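PDB 2VVE: spike protein P1 from Pseudoalteromonas phage pm2, which binds the host receptor through its C-terminal part while its N-terminal part sits at the fivefold vertices of the viral capsid. Local coordinates for residues Val142-Val153 against Glu218-Thr229. Sequence-based numbering, arbitrary orientation.
Sequences VDGLGDYTSISV and EVQHDWYDESFT. With CA (calcium ion), chain C.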
loop_
_atom_site.group_PDB
_atom_site.type_symbol
_atom_site.label_atom_id
_atom_site.label_comp_id
_atom_site.label_asym_id
_atom_site.label_seq_id
_atom_site.Cartn_x
_atom_site.Cartn_y
_atom_site.Cartn_z
ATOM N N VAL A 142 0.250 40.348 -34.461
ATOM C CA VAL A 142 0.468 39.736 -33.153
ATOM C C VAL A 142 1.607 40.443 -32.427
ATOM O O VAL A 142 2.705 40.576 -32.972
ATOM C CB VAL A 142 0.710 38.206 -33.249
ATOM C CG1 VAL A 142 0.931 37.605 -31.865
ATOM C CG2 VAL A 142 -0.478 37.526 -33.932
ATOM N N ASP A 143 1.324 40.903 -31.203
ATOM C CA ASP A 143 2.247 41.747 -30.424
ATOM C C ASP A 143 2.573 43.046 -31.178
ATOM O O ASP A 143 3.534 43.755 -30.853
ATOM C CB ASP A 143 3.528 40.978 -30.055
ATOM C CG ASP A 143 3.266 39.800 -29.122
ATOM O OD1 ASP A 143 2.138 39.674 -28.584
ATOM O OD2 ASP A 143 4.202 38.994 -28.926
ATOM N N GLY A 144 1.760 43.350 -32.189
ATOM C CA GLY A 144 1.938 44.550 -33.002
ATOM C C GLY A 144 2.861 44.384 -34.195
ATOM O O GLY A 144 3.247 45.374 -34.812
ATOM N N LEU A 145 3.211 43.136 -34.525
ATOM C CA LEU A 145 4.045 42.840 -35.690
ATOM C C LEU A 145 3.354 43.290 -36.977
ATOM O O LEU A 145 2.134 43.157 -37.111
ATOM C CB LEU A 145 4.351 41.337 -35.761
ATOM C CG LEU A 145 5.466 40.868 -36.703
ATOM C CD1 LEU A 145 6.822 40.862 -35.998
ATOM C CD2 LEU A 145 5.141 39.476 -37.250
ATOM N N GLY A 146 4.137 43.827 -37.912
ATOM C CA GLY A 146 3.644 44.193 -39.244
ATOM C C GLY A 146 2.882 43.064 -39.926
ATOM O O GLY A 146 3.204 41.885 -39.746
ATOM N N ASP A 147 1.869 43.432 -40.709
ATOM C CA ASP A 147 1.007 42.466 -41.393
ATOM C C ASP A 147 1.712 41.726 -42.532
ATOM O O ASP A 147 1.216 40.703 -43.009
ATOM C CB ASP A 147 -0.262 43.155 -41.926
ATOM C CG ASP A 147 -1.184 43.658 -40.815
ATOM O OD1 ASP A 147 -0.950 43.361 -39.621
ATOM O OD2 ASP A 147 -2.161 44.359 -41.146
ATOM N N TYR A 148 2.864 42.243 -42.966
ATOM C CA TYR A 148 3.585 41.644 -44.092
ATOM C C TYR A 148 5.017 41.247 -43.754
ATOM O O TYR A 148 5.798 40.871 -44.633
ATOM C CB TYR A 148 3.525 42.565 -45.314
ATOM C CG TYR A 148 2.100 42.820 -45.733
ATOM C CD1 TYR A 148 1.323 41.790 -46.283
ATOM C CD2 TYR A 148 1.504 44.059 -45.530
ATOM C CE1 TYR A 148 -0.001 42.006 -46.647
ATOM C CE2 TYR A 148 0.182 44.283 -45.893
ATOM C CZ TYR A 148 -0.564 43.251 -46.443
ATOM O OH TYR A 148 -1.871 43.470 -46.806
ATOM N N THR A 149 5.341 41.339 -42.470
ATOM C CA THR A 149 6.589 40.822 -41.927
ATOM C C THR A 149 6.628 39.306 -42.127
ATOM O O THR A 149 5.658 38.608 -41.810
ATOM C CB THR A 149 6.713 41.165 -40.421
ATOM O OG1 THR A 149 6.606 42.586 -40.241
ATOM C CG2 THR A 149 8.041 40.679 -39.846
ATOM N N SER A 150 7.735 38.814 -42.687
ATOM C CA SER A 150 7.923 37.389 -42.925
ATOM C C SER A 150 8.542 36.717 -41.704
ATOM O O SER A 150 9.682 37.022 -41.328
ATOM C CB SER A 150 8.802 37.161 -44.155
ATOM O OG SER A 150 8.151 37.589 -45.336
ATOM N N ILE A 151 7.788 35.806 -41.100
ATOM C CA ILE A 151 8.253 35.052 -39.944
ATOM C C ILE A 151 8.544 33.600 -40.326
ATOM O O ILE A 151 7.671 32.896 -40.847
ATOM C CB ILE A 151 7.230 35.114 -38.770
ATOM C CG1 ILE A 151 7.079 36.551 -38.240
ATOM C CG2 ILE A 151 7.602 34.133 -37.647
ATOM C CD1 ILE A 151 8.364 37.198 -37.688
ATOM N N SER A 152 9.777 33.164 -40.068
ATOM C CA SER A 152 10.147 31.757 -40.246
ATOM C C SER A 152 9.812 30.988 -38.981
ATOM O O SER A 152 10.073 31.456 -37.868
ATOM C CB SER A 152 11.634 31.601 -40.595
ATOM O OG SER A 152 11.915 32.155 -41.872
ATOM N N VAL A 153 9.205 29.819 -39.165
ATOM C CA VAL A 153 8.820 28.949 -38.056
ATOM C C VAL A 153 9.356 27.527 -38.254
ATOM O O VAL A 153 9.497 27.045 -39.381
ATOM C CB VAL A 153 7.277 28.898 -37.835
ATOM C CG1 VAL A 153 6.711 30.294 -37.551
ATOM C CG2 VAL A 153 6.571 28.277 -39.022
ATOM N N GLU A 218 11.338 44.089 -34.359
ATOM C CA GLU A 218 10.041 44.783 -34.316
ATOM C C GLU A 218 9.348 44.737 -32.959
ATOM O O GLU A 218 8.818 45.741 -32.494
ATOM C CB GLU A 218 9.075 44.212 -35.357
ATOM C CG GLU A 218 9.376 44.576 -36.793
ATOM C CD GLU A 218 8.289 44.111 -37.750
ATOM O OE1 GLU A 218 7.089 44.246 -37.415
ATOM O OE2 GLU A 218 8.637 43.629 -38.848
ATOM N N VAL A 219 9.324 43.564 -32.338
ATOM C CA VAL A 219 8.521 43.377 -31.124
ATOM C C VAL A 219 9.328 42.831 -29.934
ATOM O O VAL A 219 8.756 42.426 -28.919
ATOM C CB VAL A 219 7.231 42.537 -31.405
ATOM C CG1 VAL A 219 6.294 43.298 -32.338
ATOM C CG2 VAL A 219 7.571 41.153 -31.986
ATOM N N GLN A 220 10.656 42.840 -30.069
ATOM C CA GLN A 220 11.585 42.500 -28.975
ATOM C C GLN A 220 11.387 41.079 -28.424
ATOM O O GLN A 220 11.534 40.838 -27.221
ATOM C CB GLN A 220 11.512 43.540 -27.843
ATOM C CG GLN A 220 11.975 44.950 -28.230
ATOM C CD GLN A 220 10.971 45.685 -29.101
ATOM O OE1 GLN A 220 9.799 45.810 -28.746
ATOM N NE2 GLN A 220 11.426 46.171 -30.252
ATOM N N HIS A 221 11.057 40.143 -29.311
ATOM C CA HIS A 221 10.945 38.736 -28.936
ATOM C C HIS A 221 12.321 38.185 -28.582
ATOM O O HIS A 221 13.324 38.575 -29.169
ATOM C CB HIS A 221 10.301 37.918 -30.063
ATOM C CG HIS A 221 8.804 38.007 -30.099
ATOM N ND1 HIS A 221 8.027 37.159 -30.861
ATOM C CD2 HIS A 221 7.942 38.823 -29.447
ATOM C CE1 HIS A 221 6.752 37.461 -30.691
ATOM N NE2 HIS A 221 6.673 38.466 -29.838
ATOM N N ASP A 222 12.350 37.281 -27.606
ATOM C CA ASP A 222 13.585 36.666 -27.161
ATOM C C ASP A 222 13.264 35.253 -26.711
ATOM O O ASP A 222 12.085 34.891 -26.587
ATOM C CB ASP A 222 14.196 37.462 -26.007
ATOM C CG ASP A 222 15.656 37.106 -25.750
ATOM O OD1 ASP A 222 16.284 36.413 -26.586
ATOM O OD2 ASP A 222 16.179 37.522 -24.698
ATOM N N TRP A 223 14.299 34.452 -26.471
ATOM C CA TRP A 223 14.100 33.086 -25.985
ATOM C C TRP A 223 13.210 33.035 -24.741
ATOM O O TRP A 223 13.296 33.906 -23.866
ATOM C CB TRP A 223 15.446 32.389 -25.760
ATOM C CG TRP A 223 16.238 32.308 -27.045
ATOM C CD1 TRP A 223 17.351 33.008 -27.359
ATOM C CD2 TRP A 223 15.921 31.511 -28.198
ATOM N NE1 TRP A 223 17.781 32.687 -28.632
ATOM C CE2 TRP A 223 16.914 31.772 -29.171
ATOM C CE3 TRP A 223 14.899 30.594 -28.496
ATOM C CZ2 TRP A 223 16.917 31.151 -30.434
ATOM C CZ3 TRP A 223 14.902 29.970 -29.751
ATOM C CH2 TRP A 223 15.907 30.261 -30.707
ATOM N N TYR A 224 12.343 32.020 -24.701
ATOM C CA TYR A 224 11.352 31.789 -23.628
ATOM C C TYR A 224 10.129 32.727 -23.672
ATOM O O TYR A 224 9.189 32.559 -22.887
ATOM C CB TYR A 224 12.004 31.760 -22.225
ATOM C CG TYR A 224 13.063 30.685 -22.042
ATOM C CD1 TYR A 224 12.751 29.335 -22.231
ATOM C CD2 TYR A 224 14.365 31.011 -21.662
ATOM C CE1 TYR A 224 13.698 28.345 -22.054
ATOM C CE2 TYR A 224 15.335 30.022 -21.488
ATOM C CZ TYR A 224 14.990 28.690 -21.693
ATOM O OH TYR A 224 15.915 27.692 -21.525
ATOM N N ASP A 225 10.128 33.696 -24.594
ATOM C CA ASP A 225 8.940 34.531 -24.835
ATOM C C ASP A 225 7.926 33.730 -25.632
ATOM O O ASP A 225 8.280 32.724 -26.252
ATOM C CB ASP A 225 9.288 35.779 -25.658
ATOM C CG ASP A 225 9.961 36.886 -24.835
ATOM O OD1 ASP A 225 10.013 36.805 -23.591
ATOM O OD2 ASP A 225 10.453 37.842 -25.458
ATOM N N GLU A 226 6.675 34.186 -25.646
ATOM C CA GLU A 226 5.648 33.557 -26.477
ATOM C C GLU A 226 5.890 33.851 -27.962
ATOM O O GLU A 226 6.119 34.997 -28.354
ATOM C CB GLU A 226 4.242 33.957 -26.019
ATOM C CG GLU A 226 3.877 33.331 -24.665
ATOM C CD GLU A 226 2.380 33.307 -24.361
ATOM O OE1 GLU A 226 1.655 34.244 -24.761
ATOM O OE2 GLU A 226 1.934 32.340 -23.701
ATOM N N SER A 227 5.889 32.788 -28.760
ATOM C CA SER A 227 6.173 32.857 -30.194
ATOM C C SER A 227 4.902 33.164 -30.974
ATOM O O SER A 227 3.902 33.576 -30.392
ATOM C CB SER A 227 6.822 31.554 -30.682
ATOM O OG SER A 227 5.898 30.480 -30.680
ATOM N N PHE A 228 4.959 32.984 -32.294
ATOM C CA PHE A 228 3.772 33.057 -33.133
ATOM C C PHE A 228 3.192 31.665 -33.411
ATOM O O PHE A 228 2.367 31.499 -34.303
ATOM C CB PHE A 228 4.114 33.749 -34.454
ATOM C CG PHE A 228 4.715 35.105 -34.277
ATOM C CD1 PHE A 228 3.925 36.188 -33.890
ATOM C CD2 PHE A 228 6.069 35.308 -34.509
ATOM C CE1 PHE A 228 4.492 37.460 -33.729
ATOM C CE2 PHE A 228 6.645 36.565 -34.342
ATOM C CZ PHE A 228 5.847 37.646 -33.952
ATOM N N THR A 229 3.607 30.676 -32.623
ATOM C CA THR A 229 3.247 29.279 -32.861
ATOM C C THR A 229 2.437 28.738 -31.702
ATOM O O THR A 229 2.816 28.934 -30.553
ATOM C CB THR A 229 4.537 28.435 -33.052
ATOM O OG1 THR A 229 5.213 28.886 -34.239
ATOM C CG2 THR A 229 4.227 26.934 -33.182
HETATM CA CA CA C . 11.981 36.964 -41.232
HETATM O O HOH W 1 5.914 37.255 -26.672
HETATM O O HOH W 2 5.825 46.279 -35.925
HETATM O O HOH W 3 11.654 35.289 -42.429
HETATM O O HOH W 4 14.363 36.808 -41.068
HETATM O O HOH W 5 12.447 37.730 -43.448
#
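Glu-218, near the C-terminal end of helix 213-219, reaches across to Gly-146 and Thr-149 with both carboxylate oxygens. OE1 takes the backbone N-H of Gly-146 almost head-on along the C-O bond (N to OE1 3.0 Å, 175° at the hydrogen), and OE2 offers its syn lone pair to Thr-149 OG1, 2.7 Å away. A water donating to OE1 and to Gly-144 O adds a third grip, so the bonds fix the rotation of the carboxylate and tie the 144-149 loop to the helix end. The next residue, Val-219, sets CG1 against Asp-143 O and the N of Leu-145, while its CG2 lies over one face of the His-221 imidazole, toward the rim and 3.4 Å above the plane. Glu-226 O lies off the opposite face, likewise toward the rim. Flanked this way, His-221 directs NE2 at the anti lone pair of Asp-143 OD2 (2.7 Å), the carboxylate turned 77° from the ring. The same oxygen also pairs with Arg-96, and Tyr-99 OH binds ND1. Phe-228 pushes its ring between Val-142 and Ile-151: Val-142 CB lies 3.8 Å from CD1, Ile-151 CG2 3.7 Å from CD2, and Leu-145 CD2 meets CZ at 3.8 Å. Thr-229 starts its strand beside Val-153, OG1 bonded to Glu-208 and His-137. In the sequence, Ser-150 lies between Thr-149, held by Glu-218, and Ile-151, packed on Phe-228; its O binds calcium with Asp-212, just before helix 213-219, and Asp-214 in its first turn. The contact thus joins loop and helix beside a calcium site, consistent with a jelly-roll-like fold.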